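Local coordinates for uncharacterized protein (PDB 4FXT) that is of unknown function but belongs to the DUF3823 family, pairing a transthyretin-like N-terminal domain with a C-terminal domain of the E-set clan, at residues A[43-48]-A[53-58]; A[64-69]-A[73-78]. All coordinates share one frame; numbering follows the deposited sequence.

Contact 1: A[43-48]-A[53-58]; sequences IPVYIA and YSVSLF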
loop_
_atom_site.group_PDB
_atom_site.type_symbol
_atom_site.label_atom_id
_atom_site.label_comp_id
_atom_site.label_asym_id
_atom_site.label_seq_id
_atom_site.Cartn_x
_atom_site.Cartn_y
_atom_site.Cartn_z
ATOM N N ILE A 43 2.861 -4.560 -21.152
ATOM C CA ILE A 43 4.066 -4.463 -20.324
ATOM C C ILE A 43 3.652 -4.384 -18.852
ATOM O O ILE A 43 2.921 -3.462 -18.487
ATOM C CB ILE A 43 4.953 -3.252 -20.725
ATOM C CG1 ILE A 43 5.333 -3.306 -22.199
ATOM C CG2 ILE A 43 6.184 -3.136 -19.812
ATOM C CD1 ILE A 43 6.084 -2.091 -22.736
ATOM N N PRO A 44 4.117 -5.299 -17.979
ATOM C CA PRO A 44 3.749 -5.175 -16.544
ATOM C C PRO A 44 4.545 -4.059 -15.846
ATOM O O PRO A 44 5.665 -3.759 -16.243
ATOM C CB PRO A 44 4.091 -6.549 -15.966
ATOM C CG PRO A 44 5.213 -7.066 -16.873
ATOM C CD PRO A 44 5.019 -6.447 -18.233
ATOM N N VAL A 45 3.964 -3.457 -14.808
ATOM C CA VAL A 45 4.534 -2.341 -14.049
ATOM C C VAL A 45 4.310 -2.652 -12.555
ATOM O O VAL A 45 3.294 -2.282 -11.939
ATOM C CB VAL A 45 3.976 -0.949 -14.471
ATOM C CG1 VAL A 45 4.594 0.162 -13.636
ATOM C CG2 VAL A 45 4.206 -0.674 -15.959
ATOM N N TYR A 46 5.302 -3.334 -11.988
ATOM C CA TYR A 46 5.288 -3.865 -10.651
ATOM C C TYR A 46 5.511 -2.748 -9.607
ATOM O O TYR A 46 6.512 -2.012 -9.613
ATOM C CB TYR A 46 6.346 -4.956 -10.533
ATOM C CG TYR A 46 6.179 -6.057 -11.565
ATOM C CD1 TYR A 46 5.159 -7.005 -11.448
ATOM C CD2 TYR A 46 7.077 -6.190 -12.630
ATOM C CE1 TYR A 46 5.035 -8.056 -12.361
ATOM C CE2 TYR A 46 6.947 -7.228 -13.563
ATOM C CZ TYR A 46 5.928 -8.163 -13.416
ATOM O OH TYR A 46 5.750 -9.185 -14.315
ATOM N N ILE A 47 4.520 -2.614 -8.723
ATOM C CA ILE A 47 4.454 -1.586 -7.684
ATOM C C ILE A 47 5.058 -2.134 -6.407
ATOM O O ILE A 47 4.638 -3.208 -5.930
ATOM C CB ILE A 47 2.974 -1.139 -7.474
ATOM C CG1 ILE A 47 2.240 -0.903 -8.825
ATOM C CG2 ILE A 47 2.844 0.053 -6.495
ATOM C CD1 ILE A 47 0.768 -0.778 -8.714
ATOM N N ALA A 48 6.030 -1.361 -5.853
ATOM C CA ALA A 48 6.736 -1.601 -4.604
ATOM C C ALA A 48 5.793 -1.368 -3.418
ATOM O O ALA A 48 4.715 -0.777 -3.595
ATOM C CB ALA A 48 7.967 -0.699 -4.514
ATOM N N TYR A 53 6.684 2.868 -8.314
ATOM C CA TYR A 53 7.013 1.960 -9.393
ATOM C C TYR A 53 8.124 2.562 -10.283
ATOM O O TYR A 53 8.338 3.785 -10.292
ATOM C CB TYR A 53 5.765 1.658 -10.216
ATOM C CG TYR A 53 5.341 2.823 -11.102
ATOM C CD1 TYR A 53 5.865 2.978 -12.389
ATOM C CD2 TYR A 53 4.431 3.782 -10.646
ATOM C CE1 TYR A 53 5.506 4.054 -13.191
ATOM C CE2 TYR A 53 4.064 4.866 -11.445
ATOM C CZ TYR A 53 4.615 5.002 -12.713
ATOM O OH TYR A 53 4.261 6.048 -13.526
ATOM N N SER A 54 8.809 1.694 -11.049
ATOM C CA SER A 54 9.847 2.026 -12.051
ATOM C C SER A 54 9.832 0.961 -13.086
ATOM O O SER A 54 9.657 -0.216 -12.724
ATOM C CB SER A 54 11.236 2.183 -11.445
ATOM O OG SER A 54 11.736 0.936 -10.983
ATOM N N VAL A 55 9.953 1.348 -14.365
ATOM C CA VAL A 55 9.898 0.421 -15.497
ATOM C C VAL A 55 10.726 1.029 -16.611
ATOM O O VAL A 55 10.588 2.225 -16.871
ATOM C CB VAL A 55 8.417 0.103 -15.924
ATOM C CG1 VAL A 55 7.592 1.367 -16.228
ATOM C CG2 VAL A 55 8.345 -0.912 -17.066
ATOM N N SER A 56 11.650 0.246 -17.209
ATOM C CA SER A 56 12.434 0.776 -18.330
ATOM C C SER A 56 11.658 0.484 -19.611
ATOM O O SER A 56 11.097 -0.611 -19.791
ATOM C CB SER A 56 13.861 0.237 -18.382
ATOM O OG SER A 56 13.893 -1.143 -18.694
ATOM N N LEU A 57 11.536 1.511 -20.446
ATOM C CA LEU A 57 10.776 1.479 -21.689
ATOM C C LEU A 57 11.481 2.162 -22.820
ATOM O O LEU A 57 12.315 3.043 -22.586
ATOM C CB LEU A 57 9.436 2.210 -21.477
ATOM C CG LEU A 57 8.497 1.769 -20.388
ATOM C CD1 LEU A 57 7.496 2.840 -20.114
ATOM C CD2 LEU A 57 7.830 0.466 -20.715
ATOM N N PHE A 58 11.079 1.850 -24.052
ATOM C CA PHE A 58 11.585 2.607 -25.177
ATOM C C PHE A 58 10.744 3.856 -25.289
ATOM O O PHE A 58 9.588 3.844 -24.845
ATOM C CB PHE A 58 11.602 1.786 -26.478
ATOM C CG PHE A 58 12.603 0.662 -26.475
ATOM C CD1 PHE A 58 13.965 0.921 -26.635
ATOM C CD2 PHE A 58 12.189 -0.657 -26.354
ATOM C CE1 PHE A 58 14.904 -0.122 -26.611
ATOM C CE2 PHE A 58 13.125 -1.702 -26.343
ATOM C CZ PHE A 58 14.476 -1.427 -26.475
#
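The phenol ring of Y53 is the flat group that meets the other segment, and V45 meets it with one methyl: CG1 comes in obliquely against the CD1 side of the ring, 3.3 Å from Y53 CD1. L10, on strand 7-16, also touches the Y53 side chain. V45 CG1 reaches the ring because it lies anti to its own backbone N (chi1 179°), which turns the other methyl, CG2, along the strand to V55. There V45 CG2 sits 4.0 Å from V55 CG1, the two side chains crossing at about a right angle. V55 likewise uses both methyls: CG1 takes V45, while CG2 is 4.1 Å from I43 CG2 and a similar distance from the carbonyl oxygen of P44. Further along, I43 CD1 packs 3.7 Å from L57 CD2, the leucine bringing its end toward the isoleucine although its CB does not point that way; Y62 touches both side chains. At the other end, the carbonyl oxygen of Y46 lies 3.8 Å from Y53 CB. The strand axes run at 149° to each other, 6.3 Å apart at closest, yet the two strands belong to different sheets of the transthyretin-like domain. The polar end of Y53 looks elsewhere, its OH bonding to the carbonyl oxygen of Q90. The two segments are thus held together by nonpolar contact, methyl against methyl and methyl against ring, without a directional bond between them; each takes its backbone bonds from its own sheet, I43 and I47 from strand 28-33 and Y53, V55 and L57 from strand 7-16.

Contact 2: A[64-69]-A[73-78]; sequences LVRMGN and ERPSND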
loop_
_atom_site.group_PDB
_atom_site.type_symbol
_atom_site.label_atom_id
_atom_site.label_comp_id
_atom_site.label_asym_id
_atom_site.label_seq_id
_atom_site.Cartn_x
_atom_site.Cartn_y
_atom_site.Cartn_z
ATOM N N LEU A 64 -1.807 3.413 -19.934
ATOM C CA LEU A 64 -1.734 2.675 -18.667
ATOM C C LEU A 64 -3.118 2.415 -18.123
ATOM O O LEU A 64 -3.957 3.323 -18.104
ATOM C CB LEU A 64 -0.885 3.436 -17.610
ATOM C CG LEU A 64 -0.641 2.760 -16.243
ATOM C CD1 LEU A 64 0.612 3.169 -15.667
ATOM C CD2 LEU A 64 -1.770 3.031 -15.274
ATOM N N VAL A 65 -3.339 1.182 -17.621
ATOM C CA VAL A 65 -4.610 0.781 -17.021
ATOM C C VAL A 65 -4.382 0.140 -15.683
ATOM O O VAL A 65 -3.366 -0.522 -15.462
ATOM C CB VAL A 65 -5.457 -0.169 -17.904
ATOM C CG1 VAL A 65 -6.076 0.566 -19.080
ATOM C CG2 VAL A 65 -4.667 -1.404 -18.356
ATOM N N ARG A 66 -5.350 0.336 -14.792
ATOM C CA ARG A 66 -5.357 -0.252 -13.453
ATOM C C ARG A 66 -6.013 -1.606 -13.565
ATOM O O ARG A 66 -7.063 -1.739 -14.195
ATOM C CB ARG A 66 -6.072 0.668 -12.438
ATOM C CG ARG A 66 -5.551 2.100 -12.347
ATOM C CD ARG A 66 -6.558 2.950 -11.609
ATOM N NE ARG A 66 -6.353 4.397 -11.757
ATOM C CZ ARG A 66 -6.803 5.135 -12.780
ATOM N NH1 ARG A 66 -7.370 4.555 -13.836
ATOM N NH2 ARG A 66 -6.596 6.446 -12.800
HETATM N N MSE A 67 -5.388 -2.623 -13.000
HETATM C CA MSE A 67 -5.897 -4.001 -13.035
HETATM C C MSE A 67 -5.262 -4.826 -11.884
HETATM O O MSE A 67 -4.632 -4.264 -10.958
HETATM C CB MSE A 67 -5.636 -4.662 -14.419
HETATM C CG MSE A 67 -4.263 -4.326 -15.018
HETATM SE SE MSE A 67 -2.666 -4.809 -13.967
HETATM C CE MSE A 67 -2.765 -6.823 -14.202
ATOM N N GLY A 68 -5.440 -6.142 -11.984
ATOM C CA GLY A 68 -4.908 -7.101 -11.038
ATOM C C GLY A 68 -5.698 -7.146 -9.751
ATOM O O GLY A 68 -6.915 -6.971 -9.772
ATOM N N ASN A 69 -5.009 -7.386 -8.613
ATOM C CA ASN A 69 -5.652 -7.553 -7.321
ATOM C C ASN A 69 -5.425 -6.358 -6.410
ATOM O O ASN A 69 -5.809 -6.423 -5.230
ATOM C CB ASN A 69 -5.123 -8.808 -6.661
ATOM C CG ASN A 69 -5.418 -10.059 -7.439
ATOM O OD1 ASN A 69 -6.567 -10.398 -7.764
ATOM N ND2 ASN A 69 -4.377 -10.805 -7.687
ATOM N N GLU A 73 -9.892 0.851 -7.006
ATOM C CA GLU A 73 -10.733 0.682 -8.178
ATOM C C GLU A 73 -9.875 0.452 -9.403
ATOM O O GLU A 73 -8.876 1.153 -9.600
ATOM C CB GLU A 73 -11.659 1.875 -8.396
ATOM C CG GLU A 73 -12.766 2.013 -7.376
ATOM C CD GLU A 73 -13.789 3.082 -7.710
ATOM O OE1 GLU A 73 -13.424 4.106 -8.337
ATOM O OE2 GLU A 73 -14.969 2.882 -7.342
ATOM N N ARG A 74 -10.271 -0.545 -10.205
ATOM C CA ARG A 74 -9.564 -0.965 -11.411
ATOM C C ARG A 74 -10.509 -0.901 -12.642
ATOM O O ARG A 74 -10.891 -1.954 -13.166
ATOM C CB ARG A 74 -8.999 -2.389 -11.202
ATOM C CG ARG A 74 -7.894 -2.468 -10.142
ATOM C CD ARG A 74 -7.942 -3.765 -9.358
ATOM N NE ARG A 74 -9.083 -3.791 -8.443
ATOM C CZ ARG A 74 -9.434 -4.829 -7.692
ATOM N NH1 ARG A 74 -8.756 -5.966 -7.758
ATOM N NH2 ARG A 74 -10.491 -4.750 -6.893
ATOM N N PRO A 75 -10.857 0.327 -13.137
ATOM C CA PRO A 75 -11.723 0.411 -14.327
ATOM C C PRO A 75 -10.969 0.056 -15.610
ATOM O O PRO A 75 -9.830 0.497 -15.821
ATOM C CB PRO A 75 -12.184 1.866 -14.346
ATOM C CG PRO A 75 -11.182 2.614 -13.549
ATOM C CD PRO A 75 -10.467 1.671 -12.649
ATOM N N SER A 76 -11.615 -0.771 -16.447
ATOM C CA SER A 76 -11.113 -1.251 -17.737
ATOM C C SER A 76 -11.067 -0.109 -18.762
ATOM O O SER A 76 -10.083 0.064 -19.476
ATOM C CB SER A 76 -12.008 -2.381 -18.261
ATOM O OG SER A 76 -12.382 -3.348 -17.291
ATOM N N ASN A 77 -12.177 0.655 -18.820
ATOM C CA ASN A 77 -12.495 1.796 -19.688
ATOM C C ASN A 77 -11.538 2.992 -19.478
ATOM O O ASN A 77 -11.214 3.675 -20.451
ATOM C CB ASN A 77 -13.949 2.250 -19.398
ATOM C CG ASN A 77 -14.241 2.521 -17.921
ATOM O OD1 ASN A 77 -13.982 3.607 -17.383
ATOM N ND2 ASN A 77 -14.746 1.522 -17.217
ATOM N N ASP A 78 -11.127 3.262 -18.213
ATOM C CA ASP A 78 -10.277 4.398 -17.854
ATOM C C ASP A 78 -8.783 4.055 -18.098
ATOM O O ASP A 78 -8.218 3.163 -17.452
ATOM C CB ASP A 78 -10.520 4.819 -16.383
ATOM C CG ASP A 78 -9.795 6.075 -15.903
ATOM O OD1 ASP A 78 -9.312 6.854 -16.760
ATOM O OD2 ASP A 78 -9.768 6.315 -14.672
#
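R74 NH1 donates to the carbonyl oxygen of G68 at 2.9 Å, with an N-H...O angle of 153°. The oxygen lies at the edge of the guanidinium, near its plane. Bends at chi2 and chi3 carry the arginine along the strand to this point, its CG and CD passing beside the backbone of M67. Its NH2 bonds to Y97 OH and weakly to the carbonyl oxygen of K187. The second polar link is a salt bridge, R66 NH1 to D78 OD2 at 3.1 Å; as a hydrogen bond it is weak, bent to 126°, with guanidinium and carboxylate planes 37° apart. R66 NH2 turns instead to the carbonyl oxygen of P93. The rest of the packing is mostly aliphatic chain against backbone: R66 CD rests 3.6 Å from the carbonyl oxygen of E73 and 4.2 Å from P75 CD, and V65 CG1 lies 3.7 Å from the carbonyl oxygen of D78. A leucine in place of R74 would probably leave the G68 carbonyl without this donor and break the tie to Y97. Two arginines, one from each segment, therefore join the loop 73-78 to the end of strand 60-68: R74 fastens it by gripping a backbone carbonyl, and R66 is paired loosely with a carboxylate, while R74 NH2 and R66 NH2 reach Y97 and P93.

In the fold
Both contacts lie in the N-terminal domain and reach the same antiparallel sheet, in which strand 28-33 stands between 43-46 and 60-68. Their centres are 15 Å apart, and with nearest atoms about 5 Å from each other they do not touch. Contact 1 is partly buried and brings that sheet against the one holding strand 52-58, so its chemistry is hydrocarbon. Contact 2 is a surface contact between strand 60-68 and the loop that leads on to strand 79-84, and depends on charge and a backbone carbonyl. Strands 52-58 and 60-68 are consecutive, putting the two contacts in series along the chain. R74 also touches S188, so contact 2 reaches toward the C-terminal domain.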